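Local structure of aldolase (Klebsiella pneumoniae, 6VOQ) at residues M124-R136 with L146-N160. The protein belongs to the class II aldolase/adducin family and is a zinc-binding, aldolase-like protein that assembles from four copies of its chain. Sequence-based numbering, arbitrary orientation.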
loop_
_atom_site.group_PDB
_atom_site.type_symbol
_atom_site.label_atom_id
_atom_site.label_comp_id
_atom_site.label_asym_id
_atom_site.label_seq_id
_atom_site.Cartn_x
_atom_site.Cartn_y
_atom_site.Cartn_z
ATOM N N MET A 124 22.323 12.345 -6.613
ATOM C CA MET A 124 22.754 12.252 -7.999
ATOM C C MET A 124 21.761 12.926 -8.922
ATOM O O MET A 124 22.150 13.673 -9.827
ATOM C CB MET A 124 22.938 10.790 -8.405
ATOM C CG MET A 124 23.997 10.063 -7.602
ATOM S SD MET A 124 24.051 8.306 -7.961
ATOM C CE MET A 124 24.521 8.354 -9.684
ATOM N N ARG A 125 20.472 12.682 -8.702
ATOM C CA ARG A 125 19.466 13.067 -9.672
ATOM C C ARG A 125 18.752 14.358 -9.319
ATOM O O ARG A 125 18.231 15.019 -10.223
ATOM C CB ARG A 125 18.442 11.940 -9.841
ATOM C CG ARG A 125 19.103 10.587 -10.060
ATOM C CD ARG A 125 18.131 9.433 -9.875
ATOM N NE ARG A 125 17.223 9.315 -11.009
ATOM C CZ ARG A 125 15.934 9.625 -10.959
ATOM N NH1 ARG A 125 15.408 10.075 -9.829
ATOM N NH2 ARG A 125 15.177 9.491 -12.041
ATOM N N VAL A 126 18.733 14.752 -8.048
ATOM C CA VAL A 126 17.943 15.917 -7.673
ATOM C C VAL A 126 18.853 16.980 -7.080
ATOM O O VAL A 126 18.850 18.133 -7.529
ATOM C CB VAL A 126 16.808 15.537 -6.701
ATOM C CG1 VAL A 126 15.921 16.726 -6.455
ATOM C CG2 VAL A 126 15.983 14.393 -7.276
ATOM N N GLY A 127 19.646 16.601 -6.089
ATOM C CA GLY A 127 20.438 17.549 -5.333
ATOM C C GLY A 127 19.722 17.983 -4.070
ATOM O O GLY A 127 18.821 17.309 -3.573
ATOM N N ASP A 128 20.126 19.144 -3.558
ATOM C CA ASP A 128 19.519 19.663 -2.343
ATOM C C ASP A 128 18.075 20.067 -2.595
ATOM O O ASP A 128 17.696 20.450 -3.706
ATOM C CB ASP A 128 20.294 20.867 -1.810
ATOM C CG ASP A 128 21.644 20.488 -1.234
ATOM O OD1 ASP A 128 22.029 19.305 -1.332
ATOM O OD2 ASP A 128 22.334 21.384 -0.701
ATOM N N VAL A 129 17.276 19.996 -1.535
ATOM C CA VAL A 129 15.860 20.332 -1.591
ATOM C C VAL A 129 15.558 21.462 -0.611
ATOM O O VAL A 129 15.507 21.233 0.604
ATOM C CB VAL A 129 14.990 19.100 -1.303
ATOM C CG1 VAL A 129 13.528 19.471 -1.426
ATOM C CG2 VAL A 129 15.347 17.950 -2.269
ATOM N N PRO A 130 15.343 22.685 -1.088
ATOM C CA PRO A 130 14.989 23.788 -0.191
ATOM C C PRO A 130 13.539 23.700 0.278
ATOM O O PRO A 130 12.717 22.947 -0.248
ATOM C CB PRO A 130 15.208 25.029 -1.058
ATOM C CG PRO A 130 14.932 24.550 -2.439
ATOM C CD PRO A 130 15.422 23.123 -2.493
ATOM N N VAL A 131 13.234 24.501 1.291
ATOM C CA VAL A 131 11.916 24.512 1.904
ATOM C C VAL A 131 11.325 25.900 1.731
ATOM O O VAL A 131 11.978 26.901 2.042
ATOM C CB VAL A 131 11.974 24.118 3.388
ATOM C CG1 VAL A 131 10.585 24.179 3.999
ATOM C CG2 VAL A 131 12.570 22.714 3.528
ATOM N N VAL A 132 10.106 25.953 1.211
ATOM C CA VAL A 132 9.377 27.206 1.083
ATOM C C VAL A 132 8.486 27.318 2.309
ATOM O O VAL A 132 7.827 26.332 2.669
ATOM C CB VAL A 132 8.559 27.258 -0.215
ATOM C CG1 VAL A 132 7.663 28.488 -0.209
ATOM C CG2 VAL A 132 9.488 27.231 -1.428
ATOM N N PRO A 133 8.463 28.461 2.994
ATOM C CA PRO A 133 7.558 28.619 4.134
ATOM C C PRO A 133 6.111 28.371 3.738
ATOM O O PRO A 133 5.733 28.434 2.563
ATOM C CB PRO A 133 7.783 30.070 4.571
ATOM C CG PRO A 133 9.151 30.398 4.095
ATOM C CD PRO A 133 9.332 29.635 2.813
ATOM N N TYR A 134 5.302 28.040 4.741
ATOM C CA TYR A 134 3.882 27.856 4.496
ATOM C C TYR A 134 3.223 29.203 4.246
ATOM O O TYR A 134 3.480 30.181 4.958
ATOM C CB TYR A 134 3.181 27.174 5.668
ATOM C CG TYR A 134 1.685 27.273 5.498
ATOM C CD1 TYR A 134 1.022 26.453 4.593
ATOM C CD2 TYR A 134 0.944 28.239 6.173
ATOM C CE1 TYR A 134 -0.342 26.559 4.389
ATOM C CE2 TYR A 134 -0.424 28.362 5.969
ATOM C CZ TYR A 134 -1.062 27.505 5.079
ATOM O OH TYR A 134 -2.418 27.602 4.863
ATOM N N TYR A 135 2.358 29.237 3.237
ATOM C CA TYR A 135 1.508 30.380 2.944
ATOM C C TYR A 135 0.148 29.862 2.516
ATOM O O TYR A 135 0.037 28.785 1.928
ATOM C CB TYR A 135 2.079 31.261 1.823
ATOM C CG TYR A 135 3.429 31.868 2.109
ATOM C CD1 TYR A 135 3.574 32.862 3.067
ATOM C CD2 TYR A 135 4.559 31.466 1.393
ATOM C CE1 TYR A 135 4.813 33.432 3.323
ATOM C CE2 TYR A 135 5.803 32.031 1.641
ATOM C CZ TYR A 135 5.923 33.013 2.608
ATOM O OH TYR A 135 7.148 33.585 2.861
ATOM N N ARG A 136 -0.879 30.655 2.792
ATOM C CA ARG A 136 -2.228 30.336 2.350
ATOM C C ARG A 136 -2.212 29.907 0.885
ATOM O O ARG A 136 -1.524 30.529 0.065
ATOM C CB ARG A 136 -3.140 31.555 2.534
ATOM C CG ARG A 136 -4.611 31.238 2.496
ATOM C CD ARG A 136 -5.347 32.272 1.694
ATOM N NE ARG A 136 -6.748 32.386 2.087
ATOM C CZ ARG A 136 -7.701 31.545 1.698
ATOM N NH1 ARG A 136 -7.406 30.517 0.907
ATOM N NH2 ARG A 136 -8.951 31.732 2.098
ATOM N N LEU A 146 9.477 30.188 -5.203
ATOM C CA LEU A 146 9.897 29.216 -6.204
ATOM C C LEU A 146 10.704 29.866 -7.324
ATOM O O LEU A 146 11.723 29.316 -7.761
ATOM C CB LEU A 146 8.677 28.494 -6.760
ATOM C CG LEU A 146 8.087 27.487 -5.767
ATOM C CD1 LEU A 146 6.976 26.670 -6.421
ATOM C CD2 LEU A 146 9.178 26.583 -5.260
ATOM N N ALA A 147 10.277 31.038 -7.801
ATOM C CA ALA A 147 11.051 31.712 -8.839
ATOM C C ALA A 147 12.476 31.995 -8.374
ATOM O O ALA A 147 13.426 31.858 -9.151
ATOM C CB ALA A 147 10.357 33.005 -9.260
ATOM N N GLY A 148 12.647 32.382 -7.107
ATOM C CA GLY A 148 13.978 32.671 -6.608
ATOM C C GLY A 148 14.826 31.437 -6.386
ATOM O O GLY A 148 16.055 31.504 -6.489
ATOM N N LEU A 149 14.197 30.304 -6.077
ATOM C CA LEU A 149 14.918 29.061 -5.847
ATOM C C LEU A 149 15.177 28.289 -7.131
ATOM O O LEU A 149 16.171 27.564 -7.221
ATOM C CB LEU A 149 14.135 28.176 -4.871
ATOM C CG LEU A 149 13.995 28.713 -3.444
ATOM C CD1 LEU A 149 12.913 27.948 -2.708
ATOM C CD2 LEU A 149 15.317 28.668 -2.673
ATOM N N ALA A 150 14.313 28.452 -8.130
ATOM C CA ALA A 150 14.386 27.629 -9.334
ATOM C C ALA A 150 15.742 27.621 -10.042
ATOM O O ALA A 150 16.083 26.580 -10.628
ATOM C CB ALA A 150 13.285 28.064 -10.309
ATOM N N PRO A 151 16.538 28.696 -10.064
ATOM C CA PRO A 151 17.817 28.610 -10.791
ATOM C C PRO A 151 18.837 27.713 -10.127
ATOM O O PRO A 151 19.824 27.347 -10.777
ATOM C CB PRO A 151 18.308 30.060 -10.828
ATOM C CG PRO A 151 17.104 30.875 -10.608
ATOM C CD PRO A 151 16.261 30.085 -9.662
ATOM N N ARG A 152 18.641 27.343 -8.864
ATOM C CA ARG A 152 19.636 26.573 -8.144
ATOM C C ARG A 152 19.146 25.210 -7.668
ATOM O O ARG A 152 19.971 24.380 -7.268
ATOM C CB ARG A 152 20.158 27.386 -6.949
ATOM C CG ARG A 152 21.019 28.581 -7.365
ATOM C CD ARG A 152 21.195 29.599 -6.239
ATOM N NE ARG A 152 19.938 30.280 -5.936
ATOM C CZ ARG A 152 19.360 30.289 -4.738
ATOM N NH1 ARG A 152 19.928 29.662 -3.713
ATOM N NH2 ARG A 152 18.216 30.936 -4.563
ATOM N N TYR A 153 17.848 24.937 -7.722
ATOM C CA TYR A 153 17.331 23.705 -7.149
ATOM C C TYR A 153 16.368 23.045 -8.119
ATOM O O TYR A 153 15.581 23.723 -8.784
ATOM C CB TYR A 153 16.647 23.976 -5.808
ATOM C CG TYR A 153 17.580 24.590 -4.799
ATOM C CD1 TYR A 153 18.492 23.804 -4.106
ATOM C CD2 TYR A 153 17.564 25.951 -4.545
ATOM C CE1 TYR A 153 19.360 24.354 -3.184
ATOM C CE2 TYR A 153 18.428 26.513 -3.618
ATOM C CZ TYR A 153 19.323 25.705 -2.942
ATOM O OH TYR A 153 20.186 26.242 -2.022
ATOM N N ASN A 154 16.430 21.717 -8.194
ATOM C CA ASN A 154 15.578 20.969 -9.104
ATOM C C ASN A 154 14.301 20.459 -8.456
ATOM O O ASN A 154 13.440 19.924 -9.163
ATOM C CB ASN A 154 16.362 19.804 -9.689
ATOM C CG ASN A 154 17.660 20.256 -10.290
ATOM O OD1 ASN A 154 17.707 21.275 -10.982
ATOM N ND2 ASN A 154 18.728 19.523 -10.019
ATOM N N ALA A 155 14.157 20.614 -7.144
ATOM C CA ALA A 155 12.943 20.237 -6.444
ATOM C C ALA A 155 12.817 21.130 -5.218
ATOM O O ALA A 155 13.785 21.752 -4.778
ATOM C CB ALA A 155 12.952 18.755 -6.059
ATOM N N PHE A 156 11.601 21.213 -4.685
ATOM C CA PHE A 156 11.267 22.169 -3.640
ATOM C C PHE A 156 10.221 21.562 -2.723
ATOM O O PHE A 156 9.291 20.897 -3.188
ATOM C CB PHE A 156 10.714 23.489 -4.210
ATOM C CG PHE A 156 11.372 23.932 -5.477
ATOM C CD1 PHE A 156 12.531 24.684 -5.436
ATOM C CD2 PHE A 156 10.822 23.616 -6.713
ATOM C CE1 PHE A 156 13.143 25.104 -6.601
ATOM C CE2 PHE A 156 11.431 24.025 -7.876
ATOM C CZ PHE A 156 12.594 24.771 -7.822
ATOM N N LEU A 157 10.356 21.808 -1.428
ATOM C CA LEU A 157 9.373 21.334 -0.464
ATOM C C LEU A 157 8.608 22.546 0.046
ATOM O O LEU A 157 9.185 23.411 0.718
ATOM C CB LEU A 157 10.035 20.560 0.668
ATOM C CG LEU A 157 9.129 19.786 1.628
ATOM C CD1 LEU A 157 8.252 18.803 0.888
ATOM C CD2 LEU A 157 9.961 19.055 2.659
ATOM N N LEU A 158 7.321 22.615 -0.302
ATOM C CA LEU A 158 6.422 23.629 0.236
ATOM C C LEU A 158 5.970 23.194 1.623
ATOM O O LEU A 158 5.307 22.162 1.767
ATOM C CB LEU A 158 5.213 23.822 -0.674
ATOM C CG LEU A 158 5.444 24.074 -2.157
ATOM C CD1 LEU A 158 4.099 24.336 -2.807
ATOM C CD2 LEU A 158 6.369 25.245 -2.380
ATOM N N ALA A 159 6.355 23.958 2.640
ATOM C CA ALA A 159 6.033 23.592 4.011
ATOM C C ALA A 159 4.526 23.447 4.180
ATOM O O ALA A 159 3.749 24.179 3.565
ATOM C CB ALA A 159 6.585 24.643 4.971
ATOM N N ASN A 160 4.118 22.478 5.004
ATOM C CA ASN A 160 2.702 22.208 5.275
ATOM C C ASN A 160 1.909 22.018 3.985
ATOM O O ASN A 160 0.779 22.490 3.850
ATOM C CB ASN A 160 2.070 23.317 6.112
ATOM C CG ASN A 160 2.778 23.541 7.410
ATOM O OD1 ASN A 160 3.626 24.431 7.528
ATOM N ND2 ASN A 160 2.439 22.740 8.407
HETATM O O HOH W 1 18.120 20.552 -6.292
HETATM O O HOH W 2 21.441 24.111 -0.469
HETATM O O HOH W 3 3.998 26.247 1.570
#
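V131 and V132 pair in parallel with L157 and L158, joining the first and last strands of a beta-alpha-beta unit whose crossover is helix 140-149. Three backbone bonds hold the ladder: L157 N to P130 O, V132 N to L157 O (2.7 Å) and A159 N to V132 O. L157 O also receives a CA-H...O contact from V131 CA. Strand 131-132 is outermost within this chain, yet V131 has further backbone bonding to P111.

On the sheet face of V132 and L158, the side chains run side by side, with L158 CD2 3.7 Å from V132 CB. With CG1 of V132 anti to the backbone N (chi1 172°), CG2 is the branch that also reaches the crossover helix, meeting L149 CD1 at 3.7 Å and L146 CD2. P130 carries this packing onward: CG sits over one face of the Y153 ring, 3.9 Å from its centroid, and at the edge of the F156 ring. On the opposite face, V131 CG1 approaches A159 CB.

Ahead of both strands, N154 ND2 donates to V126 O (2.9 Å) in a bent bond, 140° at the hydrogen. One water links V126 O, D128 O and N154 N; another joins D128 OD2 to Y153 OH. Beyond the ladder, Y134 and N160 cross at about a right angle, N160 OD1 3.3 Å from Y134 CB and N160 CB near Y134 CD1; N160 ND2 donates to R196 O and F118 O of a second subunit.

The contact exemplifies the parallel beta-alpha-beta crossover: backbone pairing fixes the register, while V132 and P130 pack the helix, through L146 and L149, onto the strand pair. The side chain of L158 is about 6 Å from a bound zinc ion, and N160 directly precedes the zinc ligand H161.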